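Local coordinates for putative transcriptional regulator TRANSCRIPTION REGULATOR protein (PDB 5NLA) that acts as an AraC-like transcriptional activator that binds c-di-GMP by a PilZ-like mechanism to regulate extracellular polysaccharide production, probably through sequence-specific DNA binding, at residues W135-R140 against P158-M163; R141-G146 against N190-G195. All blocks are in the same frame, centred on the assembly; numbering follows the deposited sequence.

Interaction 1 (W135-R140 against P158-M163)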
ATOM      1  N   TRP A 135       8.913  10.265   9.424  1.00 59.17           N
ATOM      2  CA  TRP A 135       8.290  10.297  10.730  1.00 61.46           C
ATOM      3  C   TRP A 135       6.816  10.250  10.448  1.00 61.87           C
ATOM      4  O   TRP A 135       6.315  11.093   9.696  1.00 60.28           O
ATOM      5  CB  TRP A 135       8.637  11.586  11.455  1.00 64.67           C
ATOM      6  CG  TRP A 135      10.087  11.689  11.855  1.00 66.40           C
ATOM      7  CD1 TRP A 135      10.619  11.361  13.060  1.00 66.94           C
ATOM      8  CD2 TRP A 135      11.179  12.150  11.043  1.00 66.87           C
ATOM      9  NE1 TRP A 135      11.971  11.595  13.064  1.00 68.90           N
ATOM     10  CE2 TRP A 135      12.347  12.077  11.838  1.00 68.95           C
ATOM     11  CE3 TRP A 135      11.286  12.618   9.725  1.00 64.38           C
ATOM     12  CZ2 TRP A 135      13.614  12.463  11.361  1.00 67.92           C
ATOM     13  CZ3 TRP A 135      12.543  12.995   9.249  1.00 65.96           C
ATOM     14  CH2 TRP A 135      13.691  12.915  10.071  1.00 66.25           C
ATOM     15  N   THR A 136       6.122   9.253  10.997  1.00 64.55           N
ATOM     16  CA  THR A 136       4.715   9.045  10.651  1.00 64.84           C
ATOM     17  C   THR A 136       3.790   8.874  11.852  1.00 67.00           C
ATOM     18  O   THR A 136       3.952   7.960  12.669  1.00 66.38           O
ATOM     19  CB  THR A 136       4.533   7.859   9.695  1.00 65.10           C
ATOM     20  OG1 THR A 136       5.619   7.828   8.759  1.00 66.19           O
ATOM     21  CG2 THR A 136       3.203   7.991   8.934  1.00 64.04           C
ATOM     22  N   GLU A 137       2.808   9.769  11.916  1.00 68.93           N
ATOM     23  CA  GLU A 137       1.763   9.728  12.912  1.00 73.27           C
ATOM     24  C   GLU A 137       0.586   8.888  12.412  1.00 73.62           C
ATOM     25  O   GLU A 137       0.169   8.992  11.251  1.00 70.72           O
ATOM     26  CB  GLU A 137       1.275  11.137  13.200  1.00 75.50           C
ATOM     27  CG  GLU A 137       0.511  11.243  14.496  1.00 81.90           C
ATOM     28  CD  GLU A 137      -0.741  12.066  14.346  1.00 89.25           C
ATOM     29  OE1 GLU A 137      -0.612  13.301  14.190  1.00 89.60           O
ATOM     30  OE2 GLU A 137      -1.850  11.464  14.356  1.00101.38           O
ATOM     31  N   ALA A 138       0.057   8.058  13.303  1.00 75.51           N
ATOM     32  CA  ALA A 138      -1.172   7.309  13.054  1.00 73.96           C
ATOM     33  C   ALA A 138      -1.690   6.849  14.385  1.00 77.69           C
ATOM     34  O   ALA A 138      -0.934   6.265  15.169  1.00 81.10           O
ATOM     35  CB  ALA A 138      -0.909   6.112  12.166  1.00 71.84           C
ATOM     36  N   ASP A 139      -2.962   7.128  14.651  1.00 81.40           N
ATOM     37  CA  ASP A 139      -3.599   6.741  15.901  1.00 86.02           C
ATOM     38  C   ASP A 139      -2.793   7.310  17.074  1.00 85.79           C
ATOM     39  O   ASP A 139      -2.440   6.591  18.000  1.00 86.56           O
ATOM     40  CB  ASP A 139      -3.734   5.200  15.954  1.00 91.02           C
ATOM     41  CG  ASP A 139      -4.675   4.711  17.046  1.00100.01           C
ATOM     42  OD1 ASP A 139      -5.225   5.531  17.817  1.00109.03           O
ATOM     43  OD2 ASP A 139      -4.857   3.479  17.145  1.00105.27           O
ATOM     44  N   ARG A 140      -2.473   8.604  16.986  1.00 86.81           N
ATOM     45  CA  ARG A 140      -1.800   9.361  18.058  1.00 88.74           C
ATOM     46  C   ARG A 140      -0.388   8.849  18.477  1.00 85.34           C
ATOM     47  O   ARG A 140       0.085   9.145  19.580  1.00 84.46           O
ATOM     48  CB  ARG A 140      -2.737   9.464  19.284  1.00 96.51           C
ATOM     49  CG  ARG A 140      -4.148   9.996  19.008  1.00100.75           C
ATOM     50  CD  ARG A 140      -4.136  11.400  18.397  1.00104.06           C
ATOM     51  NE  ARG A 140      -5.296  12.222  18.777  1.00109.84           N
ATOM     52  CZ  ARG A 140      -5.494  13.494  18.402  1.00111.81           C
ATOM     53  NH1 ARG A 140      -4.617  14.124  17.616  1.00110.37           N
ATOM     54  NH2 ARG A 140      -6.583  14.151  18.814  1.00113.01           N
ATOM     55  N   PRO A 158      -5.826   5.914   8.242  1.00 64.74           N
ATOM     56  CA  PRO A 158      -5.197   7.196   7.959  1.00 62.75           C
ATOM     57  C   PRO A 158      -3.841   7.354   8.625  1.00 62.15           C
ATOM     58  O   PRO A 158      -3.545   6.685   9.618  1.00 60.53           O
ATOM     59  CB  PRO A 158      -6.190   8.222   8.503  1.00 64.11           C
ATOM     60  CG  PRO A 158      -7.008   7.493   9.505  1.00 67.28           C
ATOM     61  CD  PRO A 158      -6.996   6.042   9.136  1.00 66.91           C
ATOM     62  N   TYR A 159      -3.020   8.215   8.027  1.00 62.87           N
ATOM     63  CA  TYR A 159      -1.735   8.606   8.582  1.00 61.86           C
ATOM     64  C   TYR A 159      -1.265   9.973   8.053  1.00 62.81           C
ATOM     65  O   TYR A 159      -1.582  10.368   6.929  1.00 60.96           O
ATOM     66  CB  TYR A 159      -0.694   7.525   8.316  1.00 59.64           C
ATOM     67  CG  TYR A 159      -0.395   7.238   6.856  1.00 57.31           C
ATOM     68  CD1 TYR A 159       0.643   7.894   6.179  1.00 56.39           C
ATOM     69  CD2 TYR A 159      -1.101   6.284   6.171  1.00 57.49           C
ATOM     70  CE1 TYR A 159       0.940   7.613   4.851  1.00 54.42           C
ATOM     71  CE2 TYR A 159      -0.818   5.993   4.841  1.00 58.28           C
ATOM     72  CZ  TYR A 159       0.199   6.658   4.182  1.00 55.86           C
ATOM     73  OH  TYR A 159       0.446   6.340   2.864  1.00 53.97           O
ATOM     74  N   ARG A 160      -0.539  10.683   8.912  1.00 66.91           N
ATOM     75  CA  ARG A 160       0.116  11.968   8.628  1.00 68.14           C
ATOM     76  C   ARG A 160       1.612  11.722   8.793  1.00 65.35           C
ATOM     77  O   ARG A 160       2.030  10.986   9.690  1.00 64.41           O
ATOM     78  CB  ARG A 160      -0.300  13.045   9.661  1.00 72.53           C
ATOM     79  CG  ARG A 160      -1.586  13.788   9.359  1.00 79.19           C
ATOM     80  CD  ARG A 160      -2.454  14.093  10.587  1.00 87.26           C
ATOM     81  NE  ARG A 160      -2.735  12.914  11.434  1.00 95.32           N
ATOM     82  CZ  ARG A 160      -3.493  11.847  11.108  1.00 93.21           C
ATOM     83  NH1 ARG A 160      -4.111  11.739   9.922  1.00 89.85           N
ATOM     84  NH2 ARG A 160      -3.629  10.860  12.000  1.00 91.22           N
ATOM     85  N   GLY A 161       2.427  12.356   7.967  1.00 63.29           N
ATOM     86  CA  GLY A 161       3.853  12.397   8.263  1.00 63.05           C
ATOM     87  C   GLY A 161       4.694  13.319   7.420  1.00 60.86           C
ATOM     88  O   GLY A 161       4.192  14.101   6.618  1.00 59.31           O
ATOM     89  N   ARG A 162       5.992  13.210   7.638  1.00 62.06           N
ATOM     90  CA  ARG A 162       6.990  13.954   6.888  1.00 64.14           C
ATOM     91  C   ARG A 162       8.134  13.016   6.568  1.00 60.15           C
ATOM     92  O   ARG A 162       8.471  12.135   7.377  1.00 58.16           O
ATOM     93  CB  ARG A 162       7.551  15.108   7.717  1.00 71.18           C
ATOM     94  CG  ARG A 162       6.532  16.064   8.320  1.00 79.94           C
ATOM     95  CD  ARG A 162       7.158  17.256   9.052  1.00 86.91           C
ATOM     96  NE  ARG A 162       8.520  16.991   9.521  1.00 94.11           N
ATOM     97  CZ  ARG A 162       9.647  17.192   8.815  1.00105.12           C
ATOM     98  NH1 ARG A 162       9.639  17.676   7.562  1.00107.51           N
ATOM     99  NH2 ARG A 162      10.820  16.889   9.365  1.00108.56           N
ATOM    100  N   MET A 163       8.728  13.187   5.394  1.00 54.79           N
ATOM    101  CA  MET A 163      10.034  12.601   5.166  1.00 54.49           C
ATOM    102  C   MET A 163      11.036  13.633   4.685  1.00 55.43           C
ATOM    103  O   MET A 163      10.724  14.638   4.053  1.00 57.23           O
ATOM    104  CB  MET A 163       9.998  11.377   4.232  1.00 51.51           C
ATOM    105  CG  MET A 163       9.451  11.608   2.840  1.00 49.71           C
ATOM    106  SD  MET A 163       9.482  10.092   1.869  1.00 46.36           S
ATOM    107  CE  MET A 163       7.936   9.474   2.473  1.00 47.14           C
TER
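Glu-137 and Arg-160 meet as a hydrogen-bonded pair of an antiparallel beta ladder, the segment axes at 170°, and a salt bridge spans the same pair on one face of the five-stranded sheet. The carboxylate reaches over with CG anti to the backbone N (chi1 -162°) and a bend at chi2, while Arg-160 folds back through bends at chi2 and chi3. Arg-160 NH2 gives Glu-137 OE2 a nearly straight bond of 3.0 Å that lies in the guanidinium plane but arrives from above the carboxylate plane; the two planes stand 62° apart. A weak second bond runs from Arg-160 NE to the same OE2 at 3.4 Å. With an alanine here the carboxylate is gone, and this side of the Arg-160 guanidinium would probably lose its counter-charge and be freer to turn, since the ion pair of Arg-160 NH1 with Glu-110 is long and weak. Trp-135 and Arg-162, also on this face, pair through backbone bonds, with Trp-135 N to Arg-162 O at 2.8 Å, and that carbonyl oxygen lies at the indole edge, 3.7 Å from Trp-135 CE3. On the opposite face Thr-136 turns its hydroxyl to Tyr-109 of strand 107-111, which flanks 159-163. Its methyl, Thr-136 CG2, sits 3.3 Å from Arg-160 O. Thr-136 CG2 also meets Tyr-159 CD1 obliquely at 3.8 Å.

Interaction 2 (R141-G146 against N190-G195)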
ATOM      1  N   ARG A 141       0.284   8.109  17.591  1.00 81.14           N
ATOM      2  CA  ARG A 141       1.610   7.539  17.874  1.00 80.73           C
ATOM      3  C   ARG A 141       2.527   7.811  16.707  1.00 74.73           C
ATOM      4  O   ARG A 141       2.161   7.535  15.568  1.00 75.15           O
ATOM      5  CB  ARG A 141       1.533   6.031  18.067  1.00 82.87           C
ATOM      6  CG  ARG A 141       0.926   5.612  19.385  1.00 89.05           C
ATOM      7  CD  ARG A 141       1.055   4.114  19.579  1.00 92.58           C
ATOM      8  NE  ARG A 141       0.035   3.609  20.501  1.00 99.83           N
ATOM      9  CZ  ARG A 141      -1.239   3.346  20.188  1.00100.49           C
ATOM     10  NH1 ARG A 141      -1.704   3.529  18.949  1.00 98.02           N
ATOM     11  NH2 ARG A 141      -2.063   2.887  21.133  1.00103.00           N
ATOM     12  N   VAL A 142       3.714   8.342  16.989  1.00 72.37           N
ATOM     13  CA  VAL A 142       4.704   8.608  15.949  1.00 67.69           C
ATOM     14  C   VAL A 142       5.724   7.488  15.896  1.00 65.92           C
ATOM     15  O   VAL A 142       6.133   6.943  16.907  1.00 66.01           O
ATOM     16  CB  VAL A 142       5.432   9.950  16.140  1.00 67.31           C
ATOM     17  CG1 VAL A 142       6.373  10.219  14.964  1.00 64.79           C
ATOM     18  CG2 VAL A 142       4.424  11.079  16.285  1.00 67.35           C
ATOM     19  N   THR A 143       6.130   7.187  14.676  1.00 65.73           N
ATOM     20  CA  THR A 143       7.068   6.144  14.361  1.00 65.97           C
ATOM     21  C   THR A 143       8.096   6.753  13.416  1.00 65.08           C
ATOM     22  O   THR A 143       7.744   7.522  12.527  1.00 65.82           O
ATOM     23  CB  THR A 143       6.301   4.976  13.719  1.00 65.60           C
ATOM     24  OG1 THR A 143       5.872   4.097  14.757  1.00 67.12           O
ATOM     25  CG2 THR A 143       7.145   4.203  12.746  1.00 66.72           C
ATOM     26  N   GLU A 144       9.361   6.407  13.618  1.00 68.58           N
ATOM     27  CA  GLU A 144      10.459   6.906  12.792  1.00 67.13           C
ATOM     28  C   GLU A 144      11.127   5.760  12.058  1.00 64.23           C
ATOM     29  O   GLU A 144      11.539   4.792  12.678  1.00 66.73           O
ATOM     30  CB  GLU A 144      11.495   7.618  13.653  1.00 71.17           C
ATOM     31  CG  GLU A 144      12.570   8.280  12.807  1.00 74.14           C
ATOM     32  CD  GLU A 144      13.739   8.786  13.597  1.00 79.87           C
ATOM     33  OE1 GLU A 144      13.764   8.615  14.838  1.00 86.54           O
ATOM     34  OE2 GLU A 144      14.642   9.365  12.953  1.00 85.13           O
ATOM     35  N   THR A 145      11.260   5.900  10.747  1.00 61.95           N
ATOM     36  CA  THR A 145      11.868   4.897   9.893  1.00 64.73           C
ATOM     37  C   THR A 145      13.081   5.554   9.294  1.00 66.12           C
ATOM     38  O   THR A 145      12.957   6.597   8.665  1.00 67.65           O
ATOM     39  CB  THR A 145      10.921   4.479   8.741  1.00 66.93           C
ATOM     40  OG1 THR A 145       9.730   3.855   9.264  1.00 70.52           O
ATOM     41  CG2 THR A 145      11.616   3.508   7.783  1.00 68.56           C
ATOM     42  N   GLY A 146      14.251   4.958   9.489  1.00 68.61           N
ATOM     43  CA  GLY A 146      15.491   5.466   8.914  1.00 68.12           C
ATOM     44  C   GLY A 146      16.109   4.493   7.941  1.00 67.92           C
ATOM     45  O   GLY A 146      15.554   3.427   7.702  1.00 66.82           O
ATOM     46  N   ASN A 190       1.546   0.913  11.339  1.00 66.62           N
ATOM     47  CA  ASN A 190       2.511   2.009  11.493  1.00 65.47           C
ATOM     48  C   ASN A 190       3.612   1.632  12.470  1.00 68.08           C
ATOM     49  O   ASN A 190       3.829   2.312  13.476  1.00 71.01           O
ATOM     50  CB  ASN A 190       1.823   3.315  11.902  1.00 63.76           C
ATOM     51  CG  ASN A 190       2.644   4.537  11.560  1.00 63.94           C
ATOM     52  OD1 ASN A 190       3.057   4.729  10.401  1.00 61.78           O
ATOM     53  ND2 ASN A 190       2.871   5.391  12.558  1.00 65.95           N
ATOM     54  N   SER A 191       4.296   0.532  12.170  1.00 67.56           N
ATOM     55  CA  SER A 191       5.457   0.120  12.952  1.00 70.37           C
ATOM     56  C   SER A 191       6.712   0.034  12.094  1.00 69.71           C
ATOM     57  O   SER A 191       6.665   0.082  10.864  1.00 67.79           O
ATOM     58  CB  SER A 191       5.179  -1.201  13.667  1.00 73.23           C
ATOM     59  OG  SER A 191       4.644  -2.144  12.770  1.00 73.64           O
ATOM     60  N   VAL A 192       7.840  -0.077  12.772  1.00 73.78           N
ATOM     61  CA  VAL A 192       9.137  -0.176  12.118  1.00 75.55           C
ATOM     62  C   VAL A 192       9.580  -1.627  12.168  1.00 78.24           C
ATOM     63  O   VAL A 192       9.357  -2.319  13.170  1.00 77.48           O
ATOM     64  CB  VAL A 192      10.219   0.676  12.813  1.00 77.34           C
ATOM     65  CG1 VAL A 192      11.368   0.949  11.855  1.00 77.13           C
ATOM     66  CG2 VAL A 192       9.638   1.985  13.309  1.00 77.47           C
ATOM     67  N   LEU A 193      10.221  -2.076  11.093  1.00 78.79           N
ATOM     68  CA  LEU A 193      10.849  -3.385  11.064  1.00 81.70           C
ATOM     69  C   LEU A 193      12.350  -3.175  10.996  1.00 82.85           C
ATOM     70  O   LEU A 193      12.864  -2.639  10.013  1.00 83.06           O
ATOM     71  CB  LEU A 193      10.347  -4.208   9.877  1.00 81.56           C
ATOM     72  CG  LEU A 193       8.847  -4.102   9.589  1.00 79.37           C
ATOM     73  CD1 LEU A 193       8.504  -4.845   8.303  1.00 79.07           C
ATOM     74  CD2 LEU A 193       8.051  -4.634  10.775  1.00 81.17           C
ATOM     75  N   SER A 194      13.033  -3.537  12.077  1.00 86.56           N
ATOM     76  CA  SER A 194      14.495  -3.585  12.109  1.00 90.59           C
ATOM     77  C   SER A 194      14.926  -4.799  12.919  1.00 94.14           C
ATOM     78  O   SER A 194      14.176  -5.280  13.786  1.00 96.42           O
ATOM     79  CB  SER A 194      15.094  -2.292  12.677  1.00 90.12           C
ATOM     80  OG  SER A 194      14.727  -2.093  14.026  1.00 90.87           O
ATOM     81  N   GLY A 195      16.123  -5.291  12.614  1.00 95.58           N
ATOM     82  CA  GLY A 195      16.631  -6.554  13.157  1.00100.15           C
ATOM     83  C   GLY A 195      17.166  -7.429  12.041  1.00101.72           C
ATOM     84  O   GLY A 195      17.233  -7.003  10.883  1.00 96.86           O
TER
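Thr-143 holds OG1 beside its backbone N (chi1 -89°), which leaves CG2 anti to that N, and its contacts are split between Asn-190 and Val-192. The hydroxyl of Thr-143, OG1, donates to Asn-190 O at 3.0 Å from well outside the carbonyl plane, tilted 34° from it. Its methyl goes to Val-192, whose CG2, placed beside the backbone N with CG1 anti to it, comes within 3.4 Å of Thr-143 CG2. The same Val-192 CG2 also rests 3.4 Å from Glu-144 O. The Asn-190 side chain runs alongside that of Thr-143, pointing the other way, its ND2 3.6 Å from Thr-143 CB, while its amide is satisfied elsewhere, through ND2 to Thr-136 O and OD1 to Arg-153. The segment axes approach to 6.7 Å at 23°, and no backbone bond joins the strands, so this is packing between sheets and not a ladder. Asn-190, with positive phi, and Ser-191 together stand across from Phe-152 as a G1 beta bulge at the start of strand 191-193. That strand is one edge of the seven-stranded sheet, beside 150-154, and leads through Gly-195, at the N-cap position, into helix 196-211; strand 141-145 is an edge of the five-stranded sheet, beside 134-138.

The two interactions share the five-stranded sheet: strands 134-138 and 141-145 follow one another in the chain and lie side by side, with Thr-136 N 2.8 Å from Thr-143 O, a probable hydrogen bond. Interaction 1 works inside that sheet, through backbone bonds and a charged pair on a partly exposed face. Interaction 2 buries less area, 237 against 427 Å², and joins the sheet's edge to the edge strand of the seven-stranded sheet by one hydroxyl bond and methyl packing. Neither is wholly core; each combines buried residues, such as Thr-136 and Asn-190, with exposed ones. Asn-190 connects them directly, its ND2 also lying beside Ala-138 CB, while Trp-135 NE1 packs against Glu-144.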